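Local coordinates for N-acetylmuramoyl-L-alanine amidase (Mycobacteroides abscessus, PDB 7AGL), which probably cleaves the amide bond between N-acetylmuramic acid and L-alanine in peptidoglycan, using a bound zinc ion, at residues I9-P14 with E92-Y97; Q64-L69 with A206-I211; A74-D79 with D88-I93; N127-E132 with Q174-L179. All blocks are in the same frame, centred on the assembly; numbering follows the deposited sequence. Where two conformers were deposited one is given.

Contact 1: I9-P14 with E92-Y97; sequences IVVLDP and EIENSY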
loop_
_atom_site.group_PDB
_atom_site.type_symbol
_atom_site.label_atom_id
_atom_site.label_comp_id
_atom_site.label_asym_id
_atom_site.label_seq_id
_atom_site.Cartn_x
_atom_site.Cartn_y
_atom_site.Cartn_z
ATOM N N ILE A 9 -2.505 -15.739 -6.321
ATOM C CA ILE A 9 -1.664 -14.715 -6.947
ATOM C C ILE A 9 -1.856 -13.396 -6.214
ATOM O O ILE A 9 -2.987 -12.900 -6.115
ATOM C CB ILE A 9 -2.006 -14.538 -8.440
ATOM C CG1 ILE A 9 -1.712 -15.822 -9.214
ATOM C CG2 ILE A 9 -1.223 -13.367 -9.022
ATOM C CD1 ILE A 9 -2.439 -15.912 -10.518
ATOM N N VAL A 10 -0.753 -12.796 -5.749
ATOM C CA VAL A 10 -0.793 -11.502 -5.073
ATOM C C VAL A 10 0.196 -10.562 -5.761
ATOM O O VAL A 10 1.349 -10.950 -6.008
ATOM C CB VAL A 10 -0.467 -11.636 -3.572
ATOM C CG1 VAL A 10 -0.394 -10.256 -2.895
ATOM C CG2 VAL A 10 -1.520 -12.528 -2.895
ATOM N N VAL A 11 -0.249 -9.328 -6.065
ATOM C CA VAL A 11 0.636 -8.278 -6.585
ATOM C C VAL A 11 0.870 -7.246 -5.487
ATOM O O VAL A 11 -0.070 -6.831 -4.783
ATOM C CB VAL A 11 0.087 -7.596 -7.862
ATOM C CG1 VAL A 11 1.127 -6.645 -8.441
ATOM C CG2 VAL A 11 -0.305 -8.634 -8.899
ATOM N N LEU A 12 2.131 -6.834 -5.341
ATOM C CA LEU A 12 2.554 -5.922 -4.282
ATOM C C LEU A 12 3.071 -4.639 -4.901
ATOM O O LEU A 12 3.876 -4.686 -5.839
ATOM C CB LEU A 12 3.659 -6.560 -3.431
ATOM C CG LEU A 12 3.285 -7.869 -2.734
ATOM C CD1 LEU A 12 4.519 -8.512 -2.098
ATOM C CD2 LEU A 12 2.217 -7.607 -1.678
ATOM N N ASP A 13 2.632 -3.495 -4.373
ATOM C CA ASP A 13 3.030 -2.195 -4.926
ATOM C C ASP A 13 3.742 -1.358 -3.870
ATOM O O ASP A 13 3.076 -0.769 -2.994
ATOM C CB ASP A 13 1.791 -1.455 -5.448
ATOM C CG ASP A 13 2.074 0.001 -5.776
ATOM O OD1 ASP A 13 3.123 0.244 -6.401
ATOM O OD2 ASP A 13 1.237 0.868 -5.415
ATOM N N PRO A 14 5.107 -1.284 -3.880
ATOM C CA PRO A 14 5.796 -0.342 -2.987
ATOM C C PRO A 14 5.655 1.072 -3.528
ATOM O O PRO A 14 6.199 1.418 -4.584
ATOM C CB PRO A 14 7.253 -0.835 -3.009
ATOM C CG PRO A 14 7.400 -1.666 -4.268
ATOM C CD PRO A 14 6.029 -1.902 -4.859
ATOM N N GLU A 92 -2.466 -0.873 -14.093
ATOM C CA GLU A 92 -2.511 -1.727 -15.278
ATOM C C GLU A 92 -1.644 -2.963 -15.081
ATOM O O GLU A 92 -2.057 -4.085 -15.407
ATOM C CB GLU A 92 -2.067 -0.948 -16.524
ATOM C CG GLU A 92 -1.817 -1.848 -17.758
ATOM C CD GLU A 92 -1.225 -1.123 -18.982
ATOM O OE1 GLU A 92 -0.856 0.068 -18.895
ATOM O OE2 GLU A 92 -1.141 -1.761 -20.052
ATOM N N ILE A 93 -0.431 -2.775 -14.551
ATOM C CA ILE A 93 0.460 -3.905 -14.293
ATOM C C ILE A 93 -0.193 -4.870 -13.311
ATOM O O ILE A 93 -0.214 -6.086 -13.528
ATOM C CB ILE A 93 1.829 -3.415 -13.776
ATOM C CG1 ILE A 93 2.629 -2.692 -14.880
ATOM C CG2 ILE A 93 2.623 -4.587 -13.197
ATOM C CD1 ILE A 93 3.734 -1.823 -14.306
ATOM N N GLU A 94 -0.756 -4.337 -12.217
ATOM C CA GLU A 94 -1.446 -5.193 -11.252
ATOM C C GLU A 94 -2.545 -5.999 -11.924
ATOM O O GLU A 94 -2.640 -7.220 -11.737
ATOM C CB GLU A 94 -2.024 -4.342 -10.119
ATOM C CG GLU A 94 -0.961 -3.720 -9.243
ATOM C CD GLU A 94 -1.452 -2.489 -8.492
ATOM O OE1 GLU A 94 -2.646 -2.127 -8.626
ATOM O OE2 GLU A 94 -0.634 -1.881 -7.767
ATOM N N ASN A 95 -3.400 -5.326 -12.698
ATOM C CA ASN A 95 -4.536 -6.011 -13.306
ATOM C C ASN A 95 -4.079 -7.090 -14.282
ATOM O O ASN A 95 -4.753 -8.116 -14.427
ATOM C CB ASN A 95 -5.443 -4.992 -14.002
ATOM C CG ASN A 95 -6.180 -4.109 -13.014
ATOM O OD1 ASN A 95 -6.461 -4.521 -11.877
ATOM N ND2 ASN A 95 -6.492 -2.885 -13.433
ATOM N N SER A 96 -2.918 -6.903 -14.920
ATOM C CA SER A 96 -2.448 -7.845 -15.933
ATOM C C SER A 96 -2.121 -9.223 -15.362
ATOM O O SER A 96 -2.035 -10.189 -16.125
ATOM C CB SER A 96 -1.217 -7.278 -16.656
ATOM O OG SER A 96 -0.027 -7.426 -15.888
ATOM N N TYR A 97 -1.962 -9.350 -14.050
ATOM C CA TYR A 97 -1.645 -10.640 -13.442
ATOM C C TYR A 97 -2.882 -11.433 -13.018
ATOM O O TYR A 97 -2.732 -12.520 -12.451
ATOM C CB TYR A 97 -0.729 -10.444 -12.230
ATOM C CG TYR A 97 0.694 -10.079 -12.590
ATOM C CD1 TYR A 97 1.583 -11.055 -13.038
ATOM C CD2 TYR A 97 1.157 -8.765 -12.480
ATOM C CE1 TYR A 97 2.890 -10.737 -13.381
ATOM C CE2 TYR A 97 2.475 -8.442 -12.798
ATOM C CZ TYR A 97 3.333 -9.435 -13.252
ATOM O OH TYR A 97 4.644 -9.131 -13.585
HETATM O O HOH W 1 -0.601 0.624 -7.524
#
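The carboxylates of Asp13 and Glu94 lie near each other without touching, their planes turned 61° apart, and the ring of Tyr97 takes the CG2 methyl of Val11 obliquely against its CD2 side. The chain makes a beta-alpha-beta crossover here: helix 87-96, on its way from strand 72-75 to strand 101-108, packs over strand 9-14, which lies between those two strands in the mixed six-stranded sheet. Ile9, Val11 and Asp13, every second residue of the strand, face the helix end. Val11 straddles it with its two methyls. CG1, anti to the backbone N (chi1 -173°), rests 3.7 Å from CG of Glu94, while CG2 lies 3.8 Å from CB of Tyr97. At the start of the strand, CG2 of Ile9 reaches to 3.8 Å from the backbone O of Tyr97.

The side chain of Asp13 is about 8 Å from the zinc ion. Glu94, extended beyond CG, sets OE2 3.4 Å from CB of Asp13, and Asp13 OD2 and Glu94 OE2 stand 4.1 Å apart. If both acids are ionised they would repel, and the salt bridges from Arg90 to Asp13 OD1 and from Lys177 to Glu94 OE1 would probably balance this. Thr76 and Ser104 give Asp13 further hydrogen bonds, at OD1 and OD2. Between the two carboxylates sits one water that donates to both, by a weak bond to Asp13 OD2 and one of 2.5 Å to Glu94 OE2.

Contact 2: Q64-L69 with A206-I211; sequences QQLTQL and AVVQGI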
loop_
_atom_site.group_PDB
_atom_site.type_symbol
_atom_site.label_atom_id
_atom_site.label_comp_id
_atom_site.label_asym_id
_atom_site.label_seq_id
_atom_site.Cartn_x
_atom_site.Cartn_y
_atom_site.Cartn_z
ATOM N N GLN A 64 8.916 -12.099 0.121
ATOM C CA GLN A 64 9.649 -13.279 0.557
ATOM C C GLN A 64 8.775 -14.195 1.411
ATOM O O GLN A 64 8.801 -15.424 1.244
ATOM C CB GLN A 64 10.894 -12.836 1.323
ATOM C CG GLN A 64 11.871 -13.946 1.666
ATOM C CD GLN A 64 12.978 -13.460 2.589
ATOM O OE1 GLN A 64 12.908 -12.351 3.135
ATOM N NE2 GLN A 64 14.007 -14.288 2.770
ATOM N N GLN A 65 7.995 -13.616 2.330
ATOM C CA GLN A 65 7.137 -14.426 3.189
ATOM C C GLN A 65 6.032 -15.098 2.383
ATOM O O GLN A 65 5.729 -16.278 2.598
ATOM C CB GLN A 65 6.549 -13.554 4.301
ATOM C CG GLN A 65 7.592 -12.935 5.229
ATOM C CD GLN A 65 6.990 -11.939 6.208
ATOM O OE1 GLN A 65 5.843 -12.082 6.633
ATOM N NE2 GLN A 65 7.763 -10.926 6.571
ATOM N N LEU A 66 5.427 -14.366 1.441
ATOM C CA LEU A 66 4.368 -14.951 0.619
ATOM C C LEU A 66 4.906 -16.081 -0.245
ATOM O O LEU A 66 4.261 -17.129 -0.380
ATOM C CB LEU A 66 3.708 -13.884 -0.264
ATOM C CG LEU A 66 2.839 -12.861 0.471
ATOM C CD1 LEU A 66 2.431 -11.755 -0.495
ATOM C CD2 LEU A 66 1.617 -13.564 1.088
ATOM N N THR A 67 6.090 -15.898 -0.831
ATOM C CA THR A 67 6.673 -16.971 -1.636
ATOM C C THR A 67 6.882 -18.228 -0.796
ATOM O O THR A 67 6.620 -19.351 -1.256
ATOM C CB THR A 67 7.994 -16.509 -2.263
ATOM O OG1 THR A 67 7.745 -15.454 -3.209
ATOM C CG2 THR A 67 8.681 -17.661 -2.970
ATOM N N GLN A 68 7.335 -18.062 0.446
ATOM C CA GLN A 68 7.520 -19.226 1.309
ATOM C C GLN A 68 6.198 -19.936 1.587
ATOM O O GLN A 68 6.184 -21.145 1.863
ATOM C CB GLN A 68 8.200 -18.794 2.610
ATOM C CG GLN A 68 8.568 -19.945 3.523
ATOM C CD GLN A 68 9.347 -19.497 4.747
ATOM O OE1 GLN A 68 9.737 -18.333 4.856
ATOM N NE2 GLN A 68 9.577 -20.424 5.679
ATOM N N LEU A 69 5.078 -19.214 1.517
ATOM C CA LEU A 69 3.767 -19.835 1.686
ATOM C C LEU A 69 3.219 -20.432 0.396
ATOM O O LEU A 69 2.087 -20.927 0.393
ATOM C CB LEU A 69 2.765 -18.813 2.229
ATOM C CG LEU A 69 3.029 -18.281 3.631
ATOM C CD1 LEU A 69 2.063 -17.162 3.930
ATOM C CD2 LEU A 69 2.876 -19.388 4.654
ATOM N N ALA A 206 2.626 -8.624 9.599
ATOM C CA ALA A 206 1.240 -8.262 9.876
ATOM C C ALA A 206 0.444 -8.141 8.584
ATOM O O ALA A 206 -0.688 -8.626 8.503
ATOM C CB ALA A 206 1.190 -6.954 10.664
ATOM N N VAL A 207 1.027 -7.500 7.564
ATOM C CA VAL A 207 0.375 -7.431 6.259
ATOM C C VAL A 207 0.138 -8.830 5.710
ATOM O O VAL A 207 -0.945 -9.133 5.187
ATOM C CB VAL A 207 1.215 -6.572 5.300
ATOM C CG1 VAL A 207 0.684 -6.665 3.858
ATOM C CG2 VAL A 207 1.219 -5.119 5.796
ATOM N N VAL A 208 1.145 -9.708 5.814
ATOM C CA VAL A 208 0.980 -11.077 5.337
ATOM C C VAL A 208 -0.173 -11.767 6.065
ATOM O O VAL A 208 -0.976 -12.467 5.444
ATOM C CB VAL A 208 2.300 -11.860 5.473
ATOM C CG1 VAL A 208 2.064 -13.353 5.290
ATOM C CG2 VAL A 208 3.303 -11.356 4.435
ATOM N N GLN A 209 -0.276 -11.581 7.386
ATOM C CA GLN A 209 -1.405 -12.159 8.117
ATOM C C GLN A 209 -2.737 -11.662 7.563
ATOM O O GLN A 209 -3.695 -12.435 7.435
ATOM C CB GLN A 209 -1.285 -11.849 9.613
ATOM C CG GLN A 209 -0.262 -12.727 10.298
ATOM C CD GLN A 209 0.118 -12.249 11.688
ATOM O OE1 GLN A 209 -0.265 -11.164 12.123
ATOM N NE2 GLN A 209 0.889 -13.066 12.389
ATOM N N GLY A 210 -2.806 -10.384 7.190
ATOM C CA GLY A 210 -4.026 -9.866 6.583
ATOM C C GLY A 210 -4.315 -10.482 5.228
ATOM O O GLY A 210 -5.465 -10.799 4.913
ATOM N N ILE A 211 -3.281 -10.635 4.397
ATOM C CA ILE A 211 -3.464 -11.283 3.100
ATOM C C ILE A 211 -3.933 -12.723 3.292
ATOM O O ILE A 211 -4.898 -13.175 2.657
ATOM C CB ILE A 211 -2.155 -11.213 2.288
ATOM C CG1 ILE A 211 -1.793 -9.760 1.968
ATOM C CG2 ILE A 211 -2.265 -12.050 1.023
ATOM C CD1 ILE A 211 -0.404 -9.613 1.367
#
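Val208 turns CG1 anti to its backbone nitrogen (chi1 167°), and this aims CG1 at Leu66 and Leu69 and sets CG2 against Gln65. Leu66 in turn, with CG anti to its carbonyl carbon (chi1 -71°), swings its methyls from the flank of its helix towards Val208 and Ile211. The arrangement is a helix-helix packing in an alpha/beta fold: helices 51-68 and 197-215 cover the same face of the central sheet, and in these segments they run in broadly the same direction, their axes 10.4 Å apart at the closest and crossing at -42°.

Val208 fits among three side chains of the facing helix end. Its CG1 meets CD1 of Leu69 tip to tip at 4.0 Å, and the same methyl lies 4.2 Å from CD2 of Leu66. On its other branch, CG2 comes 3.9 Å from CB of Gln65, whose side chain crosses that of Val208 obliquely; Gln65 is modelled in two conformers, so the approach of its amide end is doubtful.

Ile211, a turn beyond Val208, lies nearer the sheet and crosses Leu66 at about a right angle. The two continue the apolar layer towards the sheet: Leu66 also rests on Val71 and Thr73, Ile211 reaches across to Met141 of helix 132-147, and Val10 on strand 9-14 touches both. Leu69, just past the end of helix 51-68, is exposed and also touches Val212. No hydrogen bond joins the two segments. The innermost meeting is methyl to methyl, Leu66 CD1 against Ile211 CD1 at 4.0 Å.

Contact 3: A74-D79 with D88-I93; sequences AMTRGD and DKRAEI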
loop_
_atom_site.group_PDB
_atom_site.type_symbol
_atom_site.label_atom_id
_atom_site.label_comp_id
_atom_site.label_asym_id
_atom_site.label_seq_id
_atom_site.Cartn_x
_atom_site.Cartn_y
_atom_site.Cartn_z
ATOM N N ALA A 74 4.069 -10.817 -7.606
ATOM C CA ALA A 74 4.667 -9.870 -8.531
ATOM C C ALA A 74 4.723 -8.516 -7.843
ATOM O O ALA A 74 4.060 -8.286 -6.826
ATOM C CB ALA A 74 3.881 -9.787 -9.848
ATOM N N MET A 75 5.536 -7.624 -8.405
ATOM C CA MET A 75 5.711 -6.277 -7.893
ATOM C C MET A 75 5.528 -5.288 -9.035
ATOM O O MET A 75 5.668 -5.636 -10.211
ATOM C CB MET A 75 7.103 -6.079 -7.263
ATOM C CG MET A 75 7.353 -6.961 -6.041
ATOM S SD MET A 75 8.973 -6.644 -5.307
ATOM C CE MET A 75 10.088 -6.801 -6.714
ATOM N N THR A 76 5.225 -4.042 -8.669
ATOM C CA THR A 76 5.003 -2.968 -9.633
ATOM C C THR A 76 6.256 -2.153 -9.940
ATOM O O THR A 76 6.202 -1.274 -10.809
ATOM C CB THR A 76 3.938 -2.001 -9.123
ATOM O OG1 THR A 76 4.344 -1.544 -7.822
ATOM C CG2 THR A 76 2.585 -2.684 -9.033
ATOM N N ARG A 77 7.365 -2.386 -9.242
ATOM C CA ARG A 77 8.628 -1.780 -9.650
ATOM C C ARG A 77 9.768 -2.704 -9.263
ATOM O O ARG A 77 9.606 -3.619 -8.451
ATOM C CB ARG A 77 8.841 -0.384 -9.041
ATOM C CG ARG A 77 8.930 -0.332 -7.523
ATOM C CD ARG A 77 9.274 1.074 -7.103
ATOM N NE ARG A 77 8.895 1.444 -5.732
ATOM C CZ ARG A 77 9.734 1.893 -4.805
ATOM N NH1 ARG A 77 11.059 1.944 -5.019
ATOM N NH2 ARG A 77 9.249 2.276 -3.634
ATOM N N GLY A 78 10.929 -2.451 -9.870
ATOM C CA GLY A 78 12.070 -3.339 -9.788
ATOM C C GLY A 78 13.293 -2.759 -9.105
ATOM O O GLY A 78 14.334 -3.423 -9.041
ATOM N N ASP A 79 13.197 -1.543 -8.580
ATOM C CA ASP A 79 14.351 -0.941 -7.931
ATOM C C ASP A 79 13.890 0.180 -7.018
ATOM O O ASP A 79 12.729 0.601 -7.046
ATOM C CB ASP A 79 15.357 -0.408 -8.951
ATOM C CG ASP A 79 14.816 0.773 -9.740
ATOM O OD1 ASP A 79 14.645 1.862 -9.140
ATOM O OD2 ASP A 79 14.560 0.594 -10.950
ATOM N N ASP A 88 -1.185 5.160 -12.908
ATOM C CA ASP A 88 -2.145 4.425 -13.738
ATOM C C ASP A 88 -1.505 3.168 -14.319
ATOM O O ASP A 88 -2.124 2.094 -14.325
ATOM C CB ASP A 88 -2.752 5.320 -14.841
ATOM C CG ASP A 88 -1.733 5.900 -15.828
ATOM O OD1 ASP A 88 -0.550 6.122 -15.465
ATOM O OD2 ASP A 88 -2.143 6.183 -17.001
ATOM N N LYS A 89 -0.248 3.275 -14.757
ATOM C CA LYS A 89 0.484 2.106 -15.241
ATOM C C LYS A 89 0.627 1.029 -14.157
ATOM O O LYS A 89 0.565 -0.171 -14.449
ATOM C CB LYS A 89 1.861 2.544 -15.735
ATOM C CG LYS A 89 2.665 1.439 -16.345
ATOM C CD LYS A 89 1.944 0.928 -17.561
ATOM C CE LYS A 89 2.752 -0.106 -18.271
ATOM N NZ LYS A 89 2.055 -0.591 -19.491
ATOM N N ARG A 90 0.845 1.434 -12.906
ATOM C CA ARG A 90 0.942 0.440 -11.841
ATOM C C ARG A 90 -0.352 -0.352 -11.706
ATOM O O ARG A 90 -0.326 -1.567 -11.494
ATOM C CB ARG A 90 1.295 1.120 -10.520
ATOM C CG ARG A 90 2.736 1.600 -10.494
ATOM C CD ARG A 90 3.063 2.245 -9.146
ATOM N NE ARG A 90 4.376 2.875 -9.214
ATOM C CZ ARG A 90 5.283 2.896 -8.236
ATOM N NH1 ARG A 90 5.050 2.325 -7.057
ATOM N NH2 ARG A 90 6.450 3.502 -8.457
ATOM N N ALA A 91 -1.498 0.327 -11.771
ATOM C CA ALA A 91 -2.764 -0.399 -11.714
ATOM C C ALA A 91 -2.912 -1.323 -12.917
ATOM O O ALA A 91 -3.428 -2.441 -12.787
ATOM C CB ALA A 91 -3.935 0.581 -11.637
ATOM N N GLU A 92 -2.466 -0.873 -14.093
ATOM C CA GLU A 92 -2.511 -1.727 -15.278
ATOM C C GLU A 92 -1.644 -2.963 -15.081
ATOM O O GLU A 92 -2.057 -4.085 -15.407
ATOM C CB GLU A 92 -2.067 -0.948 -16.524
ATOM C CG GLU A 92 -1.817 -1.848 -17.758
ATOM C CD GLU A 92 -1.225 -1.123 -18.982
ATOM O OE1 GLU A 92 -0.856 0.068 -18.895
ATOM O OE2 GLU A 92 -1.141 -1.761 -20.052
ATOM N N ILE A 93 -0.431 -2.775 -14.551
ATOM C CA ILE A 93 0.460 -3.905 -14.293
ATOM C C ILE A 93 -0.193 -4.870 -13.311
ATOM O O ILE A 93 -0.214 -6.086 -13.528
ATOM C CB ILE A 93 1.829 -3.415 -13.776
ATOM C CG1 ILE A 93 2.629 -2.692 -14.880
ATOM C CG2 ILE A 93 2.623 -4.587 -13.197
ATOM C CD1 ILE A 93 3.734 -1.823 -14.306
#
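Arg90 is the first residue of the helix to touch the other segment, with its CG 4.0 Å from CB of Thr76 where the two side chains cross at about a right angle. Behind this, CG2 of Thr76 lies 4.0 Å from Arg90 O. The side chain then runs out, extended from CG to NE, and lays NH2 4.0 Å from CD of Arg77, the two guanidinium planes 44° apart. Both groups are held by oxygens: the carbonyl of Pro14 accepts from Arg90 NH1 and Arg77 NE, Pro85 O from Arg90 NE and His52 O from Arg77 NH2, while Asp80 makes a salt bridge with Arg77. The contact belongs to the beta-alpha-beta crossover, at the C-terminal end of strand 72-75. The side chain of Arg90 is about 9 Å from the zinc ion, and its NH2 reaches the carbonyl of the zinc ligand His16, a probable second-shell support. Arg77 NH1 donates to its own loop as well, to Asp79 O at 2.9 Å (N-H...O 154°). One turn along, Ile93 closes over the end of the strand, its CG2 4.4 Å from Met75 O and its CD1 4.3 Å from Thr76 O.

Contact 4: N127-E132 with Q174-L179; sequences NAVQGE and QHPKVL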
loop_
_atom_site.group_PDB
_atom_site.type_symbol
_atom_site.label_atom_id
_atom_site.label_comp_id
_atom_site.label_asym_id
_atom_site.label_seq_id
_atom_site.Cartn_x
_atom_site.Cartn_y
_atom_site.Cartn_z
ATOM N N ASN A 127 -16.832 -0.250 -9.598
ATOM C CA ASN A 127 -17.249 -1.503 -10.220
ATOM C C ASN A 127 -17.619 -2.489 -9.113
ATOM O O ASN A 127 -17.519 -2.174 -7.924
ATOM C CB ASN A 127 -16.160 -2.056 -11.136
ATOM C CG ASN A 127 -14.855 -2.304 -10.402
ATOM O OD1 ASN A 127 -14.846 -2.694 -9.219
ATOM N ND2 ASN A 127 -13.737 -2.061 -11.090
ATOM N N ALA A 128 -18.017 -3.705 -9.509
ATOM C CA ALA A 128 -18.541 -4.657 -8.528
ATOM C C ALA A 128 -17.443 -5.186 -7.605
ATOM O O ALA A 128 -17.681 -5.392 -6.407
ATOM C CB ALA A 128 -19.248 -5.816 -9.231
ATOM N N VAL A 129 -16.236 -5.415 -8.128
ATOM C CA VAL A 129 -15.205 -5.988 -7.268
ATOM C C VAL A 129 -14.795 -4.989 -6.202
ATOM O O VAL A 129 -14.364 -5.379 -5.110
ATOM C CB VAL A 129 -13.996 -6.471 -8.093
ATOM C CG1 VAL A 129 -13.169 -5.297 -8.591
ATOM C CG2 VAL A 129 -13.124 -7.407 -7.269
ATOM N N GLN A 130 -14.938 -3.693 -6.481
ATOM C CA GLN A 130 -14.589 -2.687 -5.488
ATOM C C GLN A 130 -15.634 -2.569 -4.382
ATOM O O GLN A 130 -15.432 -1.787 -3.446
ATOM C CB GLN A 130 -14.383 -1.338 -6.165
ATOM C CG GLN A 130 -13.141 -1.283 -7.039
ATOM C CD GLN A 130 -13.012 0.050 -7.730
ATOM O OE1 GLN A 130 -13.638 1.028 -7.322
ATOM N NE2 GLN A 130 -12.188 0.103 -8.773
ATOM N N GLY A 131 -16.728 -3.328 -4.464
ATOM C CA GLY A 131 -17.721 -3.368 -3.416
ATOM C C GLY A 131 -17.360 -4.361 -2.329
ATOM O O GLY A 131 -16.263 -4.283 -1.760
ATOM N N GLU A 132 -18.252 -5.322 -2.073
ATOM C CA GLU A 132 -18.061 -6.263 -0.969
ATOM C C GLU A 132 -16.710 -6.981 -0.983
ATOM O O GLU A 132 -16.100 -7.102 0.096
ATOM C CB GLU A 132 -19.220 -7.277 -0.960
ATOM C CG GLU A 132 -19.247 -8.215 0.246
ATOM C CD GLU A 132 -18.260 -9.375 0.160
ATOM O OE1 GLU A 132 -17.853 -9.756 -0.967
ATOM O OE2 GLU A 132 -17.886 -9.909 1.233
ATOM N N GLN A 174 -9.194 -3.686 -10.846
ATOM C CA GLN A 174 -10.150 -4.689 -11.313
ATOM C C GLN A 174 -10.192 -5.930 -10.418
ATOM O O GLN A 174 -10.918 -6.888 -10.729
ATOM C CB GLN A 174 -9.820 -5.084 -12.765
ATOM C CG GLN A 174 -9.863 -3.901 -13.731
ATOM C CD GLN A 174 -11.260 -3.302 -13.841
ATOM O OE1 GLN A 174 -12.251 -4.024 -13.925
ATOM N NE2 GLN A 174 -11.339 -1.982 -13.808
ATOM N N HIS A 175 -9.444 -5.937 -9.325
ATOM C CA HIS A 175 -9.330 -7.059 -8.405
ATOM C C HIS A 175 -9.290 -6.489 -6.998
ATOM O O HIS A 175 -9.040 -5.293 -6.825
ATOM C CB HIS A 175 -8.071 -7.886 -8.708
ATOM C CG HIS A 175 -8.036 -8.369 -10.123
ATOM N ND1 HIS A 175 -7.516 -7.613 -11.152
ATOM C CD2 HIS A 175 -8.572 -9.471 -10.696
ATOM C CE1 HIS A 175 -7.683 -8.257 -12.297
ATOM N NE2 HIS A 175 -8.314 -9.389 -12.045
ATOM N N PRO A 176 -9.554 -7.307 -5.974
ATOM C CA PRO A 176 -9.571 -6.762 -4.609
ATOM C C PRO A 176 -8.228 -6.136 -4.259
ATOM O O PRO A 176 -7.162 -6.736 -4.456
ATOM C CB PRO A 176 -9.883 -7.986 -3.738
ATOM C CG PRO A 176 -10.597 -8.923 -4.652
ATOM C CD PRO A 176 -9.909 -8.740 -5.980
ATOM N N LYS A 177 -8.280 -4.911 -3.746
ATOM C CA LYS A 177 -7.058 -4.149 -3.533
ATOM C C LYS A 177 -7.232 -3.244 -2.323
ATOM O O LYS A 177 -8.305 -2.687 -2.105
ATOM C CB LYS A 177 -6.702 -3.312 -4.779
ATOM C CG LYS A 177 -5.444 -2.439 -4.584
ATOM C CD LYS A 177 -5.106 -1.643 -5.833
ATOM C CE LYS A 177 -3.839 -0.840 -5.615
ATOM N NZ LYS A 177 -3.378 -0.197 -6.903
ATOM N N VAL A 178 -6.164 -3.102 -1.536
ATOM C CA VAL A 178 -6.123 -2.115 -0.470
ATOM C C VAL A 178 -4.795 -1.385 -0.555
ATOM O O VAL A 178 -3.807 -1.906 -1.093
ATOM C CB VAL A 178 -6.324 -2.750 0.938
ATOM C CG1 VAL A 178 -7.715 -3.367 1.048
ATOM C CG2 VAL A 178 -5.235 -3.787 1.231
ATOM N N LEU A 179 -4.789 -0.148 -0.066
ATOM C CA LEU A 179 -3.572 0.656 0.046
ATOM C C LEU A 179 -3.373 0.879 1.532
ATOM O O LEU A 179 -4.169 1.586 2.168
ATOM C CB LEU A 179 -3.692 1.983 -0.713
ATOM C CG LEU A 179 -2.435 2.867 -0.816
ATOM C CD1 LEU A 179 -2.628 3.916 -1.926
ATOM C CD2 LEU A 179 -2.045 3.571 0.500
#
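An Asx motif and a type I beta turn, leading into helix 132-147, pack here against the extended chain that enters strand 177-184 of the central sheet. Asn127 OD1 accepts from the backbone N of Gln130 at 2.9 Å, with the donor nearly on the line of the C=O bond (177°). The turn from Ala128 to Gly131 closes with Gly131 N on Ala128 O at 3.0 Å, leaving Gly131 as the N-cap of the helix.

Val129, at the middle of the turn, faces the other segment. With CG1 between its backbone N and carbonyl carbon (chi1 74°), it presses that methyl to 3.5 Å from Gln174 O.

Gln174, bent at chi2, brings its amide obliquely to that of Asn127, the two planes 73° apart. The closest atoms are Asn127 ND2 and Gln174 NE2, 3.6 Å apart, and no hydrogen bond joins them; Asn127 ND2 bonds instead to Ala173 O. Gln130 adds further ties from the turn, its NE2 donating to the carbonyls of Asn171 and Ala173. Just before strand 177-184, the side chains of Val129 and Pro176 cross at about a right angle, Val129 CG2 lying 3.7 Å from Pro176 CD.

In the fold
From the N terminus, strand 9-14 opens contact 1, and residues 64-69 open contact 2 before contact 1 has closed, so these two cross. Contact 3 opens at 74-79 and ends on the same helix, 87-96, that then closes contact 1. Strands 9-14 and 72-75 are neighbours, so contacts 1 and 3 fix one helix on two strands, their centres about 6 Å apart. Contact 4 follows in series, from 127-132 to 174-179, and is tied to contact 1 by Asn95 OD1 with Gln174 N. Residues 206-211 close contact 2 last, so its loop encloses contacts 3 and 4. Contact 2 stands on the opposite sheet face from helix 87-96, where Val10 of strand 9-14 touches it.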